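Local structure of Tv2483 (Treponema vincentii, 6DET) at residues Phe45-Ser50 / Leu194-Asp199; Val59-Asp64 / Arg252-Ser257; Tyr119-Lys124 / Thr216-Phe221; Ala123-Thr128 / Ile190-Ile195. The protein binds L-arginine selectively between the two lobes of a solute-binding fold, probably as the lipoprotein that delivers it to an ABC transporter. One frame throughout, in Å; residues are numbered along the deposited sequence.

Contact 1 (Phe45-Ser50 / Leu194-Asp199); sequences FVPILS and LIYSLD. With ARG (arginine), chain B.
Tyr196 meets Val46 and Pro47 through a bend at its CB: chi1 of 67° sets CG between the backbone N and the carbonyl carbon, carrying the ring off toward the bound arginine while CB stays behind. Val46 places CG1 opposite its backbone N (chi1 179°), pointing it at the tyrosine, and leaves CG2 for the ligand. This is the cleft of a family 3 solute-binding fold, where the turn 45-50 faces the short helix around 194-197. Val46 CG1 lies 3.7 Å from Tyr196 CB, the two side chains crossing at about a right angle, and Pro47 O sits 3.3 Å from the same CB. Beyond them, Tyr196 CE1 reaches ARG CD at 3.8 Å and Val46 CG2 packs 3.6 Å from ARG NH2, so both segments border the ligand side chain. Hydrogen bonds in both directions between the backbones of Val46 and Ser50 close the turn; the contact itself is van der Waals packing, partly carbon against oxygen. Leu49 CD2 touches Ile195 CG2 at 3.9 Å, with Tyr219 packed against both residues. Ile48, whose side chain also rests on Trp254 and Phe255, extends to segment 194-199, where its CD1 lies 3.6 Å from both Ile195 O and Asp199 OD2.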
# COMPACT_ATOMS: atom_id res chain seq x y z
N PHE A 45 5.93 1.45 -8.74
CA PHE A 45 6.62 2.68 -8.39
C PHE A 45 6.51 3.00 -6.90
O PHE A 45 6.83 4.12 -6.50
CB PHE A 45 6.06 3.86 -9.20
CG PHE A 45 4.55 3.98 -9.15
CD1 PHE A 45 3.76 3.47 -10.17
CD2 PHE A 45 3.91 4.56 -8.06
CE1 PHE A 45 2.37 3.58 -10.13
CE2 PHE A 45 2.52 4.65 -8.00
CZ PHE A 45 1.75 4.16 -9.03
N VAL A 46 6.07 2.06 -6.06
CA VAL A 46 5.86 2.40 -4.65
C VAL A 46 7.18 2.23 -3.91
O VAL A 46 7.66 1.09 -3.81
CB VAL A 46 4.77 1.52 -4.00
CG1 VAL A 46 4.59 1.87 -2.54
CG2 VAL A 46 3.44 1.69 -4.73
N PRO A 47 7.81 3.29 -3.38
CA PRO A 47 9.10 3.09 -2.71
C PRO A 47 9.04 2.07 -1.57
O PRO A 47 8.01 1.90 -0.92
CB PRO A 47 9.45 4.50 -2.18
CG PRO A 47 8.69 5.46 -3.11
CD PRO A 47 7.38 4.70 -3.37
N ILE A 48 10.17 1.38 -1.36
CA ILE A 48 10.33 0.31 -0.36
C ILE A 48 9.49 -0.95 -0.62
O ILE A 48 10.02 -2.06 -0.52
CB ILE A 48 10.06 0.86 1.06
CG1 ILE A 48 10.74 2.23 1.23
CG2 ILE A 48 10.57 -0.13 2.08
CD1 ILE A 48 10.68 2.81 2.67
N LEU A 49 8.20 -0.81 -0.92
CA LEU A 49 7.32 -1.97 -1.02
C LEU A 49 7.41 -2.69 -2.37
O LEU A 49 7.40 -3.93 -2.41
CB LEU A 49 5.87 -1.54 -0.78
CG LEU A 49 5.54 -0.89 0.59
CD1 LEU A 49 4.04 -0.59 0.64
CD2 LEU A 49 5.95 -1.80 1.73
N SER A 50 7.46 -1.95 -3.48
CA SER A 50 7.43 -2.55 -4.81
C SER A 50 7.78 -1.48 -5.83
O SER A 50 6.90 -0.75 -6.27
CB SER A 50 6.07 -3.15 -5.17
OG SER A 50 5.02 -2.21 -5.02
N LEU A 194 2.76 6.97 5.20
CA LEU A 194 4.00 6.95 5.97
C LEU A 194 4.94 5.85 5.52
O LEU A 194 6.14 6.08 5.33
CB LEU A 194 3.66 6.79 7.46
CG LEU A 194 4.86 6.76 8.40
CD1 LEU A 194 5.60 8.09 8.36
CD2 LEU A 194 4.37 6.47 9.82
N ILE A 195 4.42 4.62 5.33
CA ILE A 195 5.29 3.45 5.15
C ILE A 195 6.21 3.62 3.94
O ILE A 195 7.41 3.33 4.01
CB ILE A 195 4.44 2.16 5.04
CG1 ILE A 195 3.97 1.73 6.44
CG2 ILE A 195 5.22 1.05 4.36
CD1 ILE A 195 5.08 1.10 7.33
N TYR A 196 5.66 4.05 2.81
CA TYR A 196 6.52 4.15 1.63
C TYR A 196 7.31 5.44 1.61
O TYR A 196 8.16 5.60 0.73
CB TYR A 196 5.72 3.95 0.30
CG TYR A 196 4.69 5.01 -0.09
CD1 TYR A 196 3.33 4.68 -0.20
CD2 TYR A 196 5.09 6.30 -0.43
CE1 TYR A 196 2.41 5.62 -0.58
CE2 TYR A 196 4.17 7.26 -0.80
CZ TYR A 196 2.84 6.93 -0.89
OH TYR A 196 1.94 7.89 -1.29
N SER A 197 7.09 6.32 2.59
CA SER A 197 7.75 7.62 2.73
C SER A 197 8.92 7.61 3.71
O SER A 197 9.61 8.63 3.85
CB SER A 197 6.73 8.65 3.18
OG SER A 197 5.73 8.77 2.22
N LEU A 198 9.19 6.48 4.38
CA LEU A 198 10.17 6.51 5.47
C LEU A 198 11.55 6.94 4.99
O LEU A 198 12.23 7.71 5.68
CB LEU A 198 10.23 5.14 6.15
CG LEU A 198 8.95 4.84 6.93
CD1 LEU A 198 8.93 3.40 7.37
CD2 LEU A 198 8.80 5.79 8.12
N ASP A 199 11.99 6.48 3.82
CA ASP A 199 13.26 6.98 3.28
C ASP A 199 13.10 8.37 2.67
O ASP A 199 13.95 9.24 2.88
CB ASP A 199 13.82 6.03 2.23
CG ASP A 199 14.11 4.64 2.77
OD1 ASP A 199 14.37 4.52 3.99
OD2 ASP A 199 14.11 3.68 1.97
N ARG B . -2.49 2.50 0.56
CA ARG B . -2.89 2.88 -0.82
C ARG B . -4.17 2.13 -1.19
O ARG B . -4.47 1.10 -0.56
CB ARG B . -1.79 2.55 -1.83
CG ARG B . -0.52 3.37 -1.66
CD ARG B . 0.60 2.97 -2.62
NE ARG B . 0.21 3.24 -3.99
CZ ARG B . -0.10 2.31 -4.89
NH1 ARG B . -0.48 2.72 -6.11
NH2 ARG B . -0.05 1.01 -4.59
OXT ARG B . -4.88 2.55 -2.12

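Contact 2 (Val59-Asp64 / Arg252-Ser257); sequences VGYDID and RKWFGS
Asp64 takes two donors from the last turn of helix 246-255, Lys253 and Trp254, and both come to a single oxygen, OD2. The motif is a helix start packed against a helix end in an alpha/beta lobe: Gly60 is the N-cap of helix 61-73, and its O accepts the amide of Asp64, closing the first turn. Lys253 NZ makes a salt bridge to Asp64 OD2 at 2.7 Å, arriving on the syn side close to the carboxylate plane. Trp254 NE1 donates to the same OD2 at 2.8 Å, an almost straight bond (164°) lying in the indole plane but rising 47° out of the carboxylate plane. Two grips from different directions should fix the rotation of the carboxylate and probably favour its charged form. The lysine sends CG anti to the backbone N (chi1 174°) and stays extended, so CE passes over one indole face. On the opposite face sits Gly60 CA, a CH-pi contact 3.7 Å from the centroid of the six-membered ring. The first helical amides are satisfied too: Tyr61 N by Ile48 O, Asp62 N by Leu49 O. The Asp62 carboxylate is bonded to Tyr119 OH through OD1 and to Gly102 N through OD2. Apolar packing completes the join, Phe255 meeting Tyr61 edge-to-face, with Phe255 CE2 3.6 Å above the centre of the tyrosine ring.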
# COMPACT_ATOMS: atom_id res chain seq x y z
N VAL A 59 11.48 -4.84 -7.02
CA VAL A 59 12.06 -5.23 -5.74
C VAL A 59 11.25 -4.57 -4.64
O VAL A 59 10.49 -3.63 -4.89
CB VAL A 59 13.55 -4.83 -5.61
CG1 VAL A 59 14.40 -5.60 -6.60
CG2 VAL A 59 13.71 -3.32 -5.83
N GLY A 60 11.39 -5.10 -3.43
CA GLY A 60 10.81 -4.41 -2.30
C GLY A 60 10.31 -5.38 -1.26
O GLY A 60 10.41 -6.61 -1.42
N TYR A 61 9.78 -4.81 -0.18
CA TYR A 61 9.30 -5.60 0.95
C TYR A 61 8.22 -6.57 0.52
O TYR A 61 8.25 -7.75 0.88
CB TYR A 61 8.79 -4.66 2.02
CG TYR A 61 8.38 -5.31 3.32
CD1 TYR A 61 9.29 -6.04 4.08
CD2 TYR A 61 7.10 -5.13 3.83
CE1 TYR A 61 8.92 -6.61 5.32
CE2 TYR A 61 6.73 -5.67 5.05
CZ TYR A 61 7.65 -6.41 5.79
OH TYR A 61 7.34 -6.96 7.01
N ASP A 62 7.21 -6.07 -0.21
CA ASP A 62 6.10 -6.93 -0.65
C ASP A 62 6.60 -7.99 -1.61
O ASP A 62 6.11 -9.11 -1.61
CB ASP A 62 5.01 -6.12 -1.34
CG ASP A 62 4.18 -5.27 -0.41
OD1 ASP A 62 4.37 -5.32 0.83
OD2 ASP A 62 3.29 -4.56 -0.93
N ILE A 63 7.59 -7.64 -2.42
CA ILE A 63 8.13 -8.57 -3.40
C ILE A 63 8.89 -9.68 -2.69
O ILE A 63 8.78 -10.86 -3.06
CB ILE A 63 9.04 -7.81 -4.39
CG1 ILE A 63 8.35 -6.55 -4.92
CG2 ILE A 63 9.48 -8.71 -5.50
CD1 ILE A 63 7.05 -6.78 -5.64
N ASP A 64 9.68 -9.33 -1.67
CA ASP A 64 10.42 -10.36 -0.96
C ASP A 64 9.46 -11.32 -0.27
O ASP A 64 9.66 -12.54 -0.29
CB ASP A 64 11.37 -9.72 0.05
CG ASP A 64 12.64 -9.18 -0.58
OD1 ASP A 64 12.91 -9.47 -1.76
OD2 ASP A 64 13.38 -8.48 0.12
N ARG A 252 13.68 -5.64 8.51
CA ARG A 252 14.92 -4.99 8.93
C ARG A 252 15.73 -4.56 7.72
O ARG A 252 16.30 -3.47 7.70
CB ARG A 252 15.72 -5.92 9.84
CG ARG A 252 15.00 -6.27 11.15
CD ARG A 252 15.87 -7.05 12.13
NE ARG A 252 15.18 -7.23 13.40
CZ ARG A 252 14.52 -8.33 13.76
NH1 ARG A 252 14.49 -9.39 12.96
NH2 ARG A 252 13.91 -8.39 14.94
N LYS A 253 15.76 -5.40 6.68
CA LYS A 253 16.42 -5.05 5.43
C LYS A 253 15.87 -3.77 4.83
O LYS A 253 16.64 -2.88 4.41
CB LYS A 253 16.26 -6.21 4.44
CG LYS A 253 16.76 -5.96 3.01
CD LYS A 253 16.24 -7.09 2.09
CE LYS A 253 16.55 -6.88 0.62
NZ LYS A 253 15.97 -8.00 -0.18
N TRP A 254 14.55 -3.65 4.75
CA TRP A 254 13.93 -2.57 3.99
C TRP A 254 13.63 -1.32 4.83
O TRP A 254 13.61 -0.21 4.28
CB TRP A 254 12.64 -3.06 3.34
CG TRP A 254 12.89 -4.00 2.21
CD1 TRP A 254 12.69 -5.34 2.19
CD2 TRP A 254 13.43 -3.65 0.93
NE1 TRP A 254 13.05 -5.86 0.97
CE2 TRP A 254 13.52 -4.83 0.17
CE3 TRP A 254 13.85 -2.46 0.34
CZ2 TRP A 254 14.00 -4.85 -1.14
CZ3 TRP A 254 14.33 -2.48 -0.96
CH2 TRP A 254 14.40 -3.67 -1.68
N PHE A 255 13.39 -1.49 6.14
CA PHE A 255 12.96 -0.41 7.01
C PHE A 255 13.95 -0.08 8.12
O PHE A 255 13.79 0.95 8.76
CB PHE A 255 11.61 -0.77 7.69
CG PHE A 255 10.46 -0.95 6.73
CD1 PHE A 255 9.92 0.12 6.04
CD2 PHE A 255 9.91 -2.22 6.53
CE1 PHE A 255 8.87 -0.06 5.13
CE2 PHE A 255 8.84 -2.40 5.66
CZ PHE A 255 8.33 -1.31 4.95
N GLY A 256 14.94 -0.93 8.38
CA GLY A 256 15.88 -0.70 9.45
C GLY A 256 15.45 -1.26 10.80
O GLY A 256 16.24 -1.25 11.75
N SER A 257 14.21 -1.72 10.91
CA SER A 257 13.68 -2.38 12.10
C SER A 257 12.56 -3.32 11.70
O SER A 257 12.10 -3.33 10.54
CB SER A 257 13.17 -1.36 13.12
OG SER A 257 11.99 -0.74 12.65

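Contact 3 (Tyr119-Lys124 / Thr216-Phe221); sequences YLQNAK and TEYYTF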
# COMPACT_ATOMS: atom_id res chain seq x y z
N TYR A 119 -0.35 -6.99 7.82
CA TYR A 119 1.07 -7.26 7.96
C TYR A 119 1.89 -6.02 8.31
O TYR A 119 3.03 -6.18 8.78
CB TYR A 119 1.61 -7.96 6.68
CG TYR A 119 1.75 -7.05 5.44
CD1 TYR A 119 0.62 -6.59 4.75
CD2 TYR A 119 3.00 -6.73 4.94
CE1 TYR A 119 0.74 -5.77 3.61
CE2 TYR A 119 3.14 -5.90 3.79
CZ TYR A 119 2.01 -5.43 3.15
OH TYR A 119 2.14 -4.63 2.03
N LEU A 120 1.35 -4.82 8.13
CA LEU A 120 2.00 -3.57 8.53
C LEU A 120 0.95 -2.58 9.02
O LEU A 120 -0.20 -2.64 8.58
CB LEU A 120 2.75 -2.89 7.37
CG LEU A 120 4.02 -3.55 6.82
CD1 LEU A 120 4.50 -2.87 5.54
CD2 LEU A 120 5.10 -3.52 7.93
N GLN A 121 1.36 -1.68 9.94
CA GLN A 121 0.59 -0.48 10.24
C GLN A 121 1.01 0.63 9.31
O GLN A 121 2.15 0.67 8.83
CB GLN A 121 0.81 -0.01 11.68
CG GLN A 121 0.07 -0.78 12.69
CD GLN A 121 0.30 -0.17 14.05
OE1 GLN A 121 1.40 -0.27 14.57
NE2 GLN A 121 -0.69 0.53 14.57
N ASN A 122 0.08 1.53 9.04
CA ASN A 122 0.38 2.70 8.23
C ASN A 122 -0.44 3.87 8.74
O ASN A 122 -1.39 3.71 9.52
CB ASN A 122 0.08 2.43 6.75
CG ASN A 122 0.33 3.64 5.90
OD1 ASN A 122 1.48 4.12 5.81
ND2 ASN A 122 -0.73 4.15 5.26
N ALA A 123 -0.03 5.06 8.31
CA ALA A 123 -0.79 6.26 8.57
C ALA A 123 -0.68 7.11 7.32
O ALA A 123 0.36 7.12 6.67
CB ALA A 123 -0.24 7.03 9.75
N LYS A 124 -1.77 7.79 6.97
CA LYS A 124 -1.73 8.82 5.94
C LYS A 124 -1.28 10.11 6.60
O LYS A 124 -1.80 10.50 7.64
CB LYS A 124 -3.09 8.98 5.31
CG LYS A 124 -3.33 7.89 4.23
CD LYS A 124 -4.70 7.94 3.62
CE LYS A 124 -4.86 6.87 2.54
NZ LYS A 124 -4.14 5.60 2.83
N THR A 216 -5.12 6.34 10.66
CA THR A 216 -4.30 5.25 11.14
C THR A 216 -4.89 3.97 10.57
O THR A 216 -6.12 3.80 10.58
CB THR A 216 -4.22 5.22 12.67
OG1 THR A 216 -3.56 4.02 13.09
CG2 THR A 216 -5.58 5.26 13.28
N GLU A 217 -4.03 3.12 10.01
CA GLU A 217 -4.48 2.08 9.08
C GLU A 217 -3.65 0.83 9.28
O GLU A 217 -2.60 0.83 9.93
CB GLU A 217 -4.29 2.48 7.59
CG GLU A 217 -4.79 3.80 7.19
CD GLU A 217 -4.44 4.19 5.74
OE1 GLU A 217 -4.98 5.23 5.30
OE2 GLU A 217 -3.59 3.56 5.06
N TYR A 218 -4.11 -0.23 8.62
CA TYR A 218 -3.37 -1.45 8.40
C TYR A 218 -3.27 -1.72 6.91
O TYR A 218 -4.19 -1.40 6.15
CB TYR A 218 -4.03 -2.66 9.03
CG TYR A 218 -4.36 -2.41 10.48
CD1 TYR A 218 -3.38 -2.49 11.45
CD2 TYR A 218 -5.66 -2.08 10.86
CE1 TYR A 218 -3.68 -2.25 12.78
CE2 TYR A 218 -5.97 -1.85 12.19
CZ TYR A 218 -4.98 -1.93 13.14
OH TYR A 218 -5.29 -1.69 14.46
N TYR A 219 -2.13 -2.28 6.51
CA TYR A 219 -1.92 -2.79 5.17
C TYR A 219 -2.27 -4.28 5.17
O TYR A 219 -2.06 -4.97 6.17
CB TYR A 219 -0.46 -2.65 4.75
CG TYR A 219 -0.00 -1.27 4.26
CD1 TYR A 219 -0.90 -0.27 3.96
CD2 TYR A 219 1.34 -1.06 4.03
CE1 TYR A 219 -0.44 0.98 3.42
CE2 TYR A 219 1.82 0.15 3.53
CZ TYR A 219 0.92 1.16 3.24
OH TYR A 219 1.41 2.33 2.68
N THR A 220 -2.74 -4.75 4.03
CA THR A 220 -3.10 -6.15 3.82
C THR A 220 -2.72 -6.54 2.40
O THR A 220 -2.17 -5.74 1.63
CB THR A 220 -4.59 -6.36 4.11
OG1 THR A 220 -4.94 -7.76 4.02
CG2 THR A 220 -5.45 -5.59 3.14
N PHE A 221 -3.03 -7.79 2.04
CA PHE A 221 -3.03 -8.25 0.66
C PHE A 221 -4.46 -8.63 0.32
O PHE A 221 -5.11 -9.33 1.10
CB PHE A 221 -2.08 -9.42 0.46
CG PHE A 221 -0.70 -9.17 0.91
CD1 PHE A 221 -0.00 -8.02 0.48
CD2 PHE A 221 -0.07 -10.04 1.78
CE1 PHE A 221 1.28 -7.81 0.93
CE2 PHE A 221 1.22 -9.81 2.21
CZ PHE A 221 1.89 -8.69 1.78
O HOH W 1 -0.01 -4.65 0.29
O HOH W 2 -2.77 1.53 12.66
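Tyr119 and Phe221 form the apolar centre at one end of the antiparallel pair 120-124 and 216-221, strands that probably form the hinge between the two lobes of the solute-binding fold. Their rings make an offset stack, centroids 4.2 Å apart and planes at 30°; chi1 of 73° swings the Tyr119 ring across so that Phe221 CZ lies over its centre. Tyr119 OH meanwhile reaches Asp62, and a water joins it to Thr220 O. Next along, the Tyr219 ring takes Leu120 CD1 at its edge and Asn122 CB over a face, 3.9 Å from the ring centroid; its hydroxyl bonds Asp193, and the residue touches the bound arginine. Asn122 and Glu217 then exchange backbone bonds, Asn122 N to Glu217 O at 2.9 Å and Glu217 N to Asn122 O at 2.7 Å. Their side chains run together, pointing the same way, and Asn122 ND2 donates to Glu217 OE2 at 2.9 Å from 58° above the carboxylate plane. Ser104 also bonds OE2, while Ser215 bonds OE1. On the face bearing Gln121, a water spans Gln121 NE2, Thr216 OG1 and Glu217 O. At the polar edge, Lys124 curls at its last torsion and sets NZ 2.6 Å from Glu217 OE1, on the syn lone pair.

Contact 4 (Ala123-Thr128 / Ile190-Ile195); sequences AKIVVT and IVVDLI. With ARG (arginine), chain B.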
# COMPACT_ATOMS: atom_id res chain seq x y z
N ALA A 123 -0.03 5.06 8.31
CA ALA A 123 -0.79 6.26 8.57
C ALA A 123 -0.68 7.11 7.32
O ALA A 123 0.36 7.12 6.67
CB ALA A 123 -0.24 7.03 9.75
N LYS A 124 -1.77 7.79 6.97
CA LYS A 124 -1.73 8.82 5.94
C LYS A 124 -1.28 10.11 6.60
O LYS A 124 -1.80 10.50 7.64
CB LYS A 124 -3.09 8.98 5.31
CG LYS A 124 -3.33 7.89 4.23
CD LYS A 124 -4.70 7.94 3.62
CE LYS A 124 -4.86 6.87 2.54
NZ LYS A 124 -4.14 5.60 2.83
N ILE A 125 -0.33 10.79 5.96
CA ILE A 125 0.25 12.02 6.46
C ILE A 125 0.17 13.07 5.35
O ILE A 125 0.07 12.74 4.16
CB ILE A 125 1.70 11.80 6.91
CG1 ILE A 125 2.54 11.25 5.76
CG2 ILE A 125 1.73 10.82 8.07
CD1 ILE A 125 4.01 11.15 6.04
N VAL A 126 0.23 14.33 5.75
CA VAL A 126 0.15 15.46 4.83
C VAL A 126 1.52 16.12 4.76
O VAL A 126 2.11 16.45 5.79
CB VAL A 126 -0.92 16.47 5.26
CG1 VAL A 126 -0.92 17.66 4.30
CG2 VAL A 126 -2.28 15.80 5.25
N VAL A 127 2.00 16.31 3.53
CA VAL A 127 3.33 16.85 3.28
C VAL A 127 3.18 18.18 2.56
O VAL A 127 2.34 18.31 1.65
CB VAL A 127 4.20 15.86 2.46
CG1 VAL A 127 5.56 16.46 2.12
CG2 VAL A 127 4.39 14.53 3.24
N THR A 128 3.97 19.16 2.98
CA THR A 128 4.00 20.48 2.37
C THR A 128 5.44 20.84 2.05
O THR A 128 6.36 20.09 2.38
CB THR A 128 3.39 21.56 3.28
OG1 THR A 128 4.15 21.67 4.49
CG2 THR A 128 1.97 21.23 3.63
N ILE A 190 0.15 17.48 -0.20
CA ILE A 190 -0.15 16.15 -0.72
C ILE A 190 -0.37 15.19 0.44
O ILE A 190 0.13 15.38 1.55
CB ILE A 190 0.97 15.61 -1.63
CG1 ILE A 190 2.22 15.26 -0.82
CG2 ILE A 190 1.27 16.60 -2.76
CD1 ILE A 190 3.37 14.71 -1.62
N VAL A 191 -1.11 14.13 0.14
CA VAL A 191 -1.28 12.99 1.05
C VAL A 191 -0.39 11.85 0.56
O VAL A 191 -0.40 11.51 -0.63
CB VAL A 191 -2.74 12.52 1.11
CG1 VAL A 191 -2.87 11.28 2.02
CG2 VAL A 191 -3.62 13.60 1.61
N VAL A 192 0.38 11.27 1.48
CA VAL A 192 1.18 10.09 1.18
C VAL A 192 1.03 9.12 2.34
O VAL A 192 0.55 9.49 3.42
CB VAL A 192 2.67 10.44 0.94
CG1 VAL A 192 2.82 11.34 -0.29
CG2 VAL A 192 3.28 11.15 2.15
N ASP A 193 1.41 7.86 2.10
CA ASP A 193 1.44 6.88 3.18
C ASP A 193 2.80 6.96 3.87
O ASP A 193 3.85 7.01 3.21
CB ASP A 193 1.22 5.44 2.69
CG ASP A 193 -0.19 5.16 2.20
OD1 ASP A 193 -1.10 5.99 2.36
OD2 ASP A 193 -0.40 4.03 1.66
N LEU A 194 2.76 6.97 5.20
CA LEU A 194 4.00 6.95 5.97
C LEU A 194 4.94 5.85 5.52
O LEU A 194 6.14 6.08 5.33
CB LEU A 194 3.66 6.79 7.46
CG LEU A 194 4.86 6.76 8.40
CD1 LEU A 194 5.60 8.09 8.36
CD2 LEU A 194 4.37 6.47 9.82
N ILE A 195 4.42 4.62 5.33
CA ILE A 195 5.29 3.45 5.15
C ILE A 195 6.21 3.62 3.94
O ILE A 195 7.41 3.33 4.01
CB ILE A 195 4.44 2.16 5.04
CG1 ILE A 195 3.97 1.73 6.44
CG2 ILE A 195 5.22 1.05 4.36
CD1 ILE A 195 5.08 1.10 7.33
N ARG B . -2.49 2.50 0.56
CA ARG B . -2.89 2.88 -0.82
C ARG B . -4.17 2.13 -1.19
O ARG B . -4.47 1.10 -0.56
CB ARG B . -1.79 2.55 -1.83
CG ARG B . -0.52 3.37 -1.66
CD ARG B . 0.60 2.97 -2.62
NE ARG B . 0.21 3.24 -3.99
CZ ARG B . -0.10 2.31 -4.89
NH1 ARG B . -0.48 2.72 -6.11
NH2 ARG B . -0.05 1.01 -4.59
OXT ARG B . -4.88 2.55 -2.12
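Ile125 and Val192 are partners in an antiparallel strand pair within the large mixed sheet, strand 120-129 running beside strand 189-193 in the lobe that carries Asp193. The backbone bonds come first. Ile125 and Val192 exchange N-H and O both ways, as do Val127 and Ile190, making two hydrogen-bonded pairs. A final bond, Leu194 N to Ala123 O at 2.8 Å, is practically straight (175°) and holds the place where the strand turns into the short helix. The non-hydrogen-bonded pairs between add CA-H...O contacts, such as Val126 CA to Ile190 O at 3.3 Å.

Apolar packing covers the face of Ile125, Val127, Ile190 and Val192. Ile125 has CG1 between its backbone N and carbonyl carbon (chi1 58°), which leans the branch across toward the neighbouring strand, 3.7 Å from Val192 CG2. That same Val192 methyl touches Val127 CG2, also at 3.7 Å, and Ile125 CD1 approaches Leu194 CD1 at 4.2 Å. Helix 175-184 covers this side, with Tyr179 on both Ile190 and Val192.

The charged group lies on the other face, at the cleft. Lys124 NZ, shared with Glu217, bridges to Asp193 OD1 at 3.1 Å, approaching on the syn side 22° out of the carboxylate plane. The second oxygen faces the ligand and also takes a bond from the Tyr219 hydroxyl; together these partners probably favour an ionised carboxylate. ARG N donates to Asp193 OD2 at 2.8 Å.

Contacts 1, 3 and 4 border the arginine cleft, and contact 2 stands behind contact 1, the Phe255 side chain about 12 Å from the ligand. Contacts 3 and 4, about 13 Å apart between centres, share Ala123 and Lys124 on strand 120-129, which pairs with strand 215-223 first and strand 189-193 further on within the same sheet. Contacts 1 and 4 share Leu194 and Ile195 on helix 194-197; contact 4 touches the arginine through Asp193, contact 1 through Phe45, Val46 and Tyr196. Contact 2, about 10 Å from contact 1 between centres, takes up its turn through backbone bonds from Ile48 and Leu49 to helix 61-73. Along the chain, contacts 3 and 4 are nested inside the loop that contact 2 closes, while contact 1 crosses contacts 2 and 3.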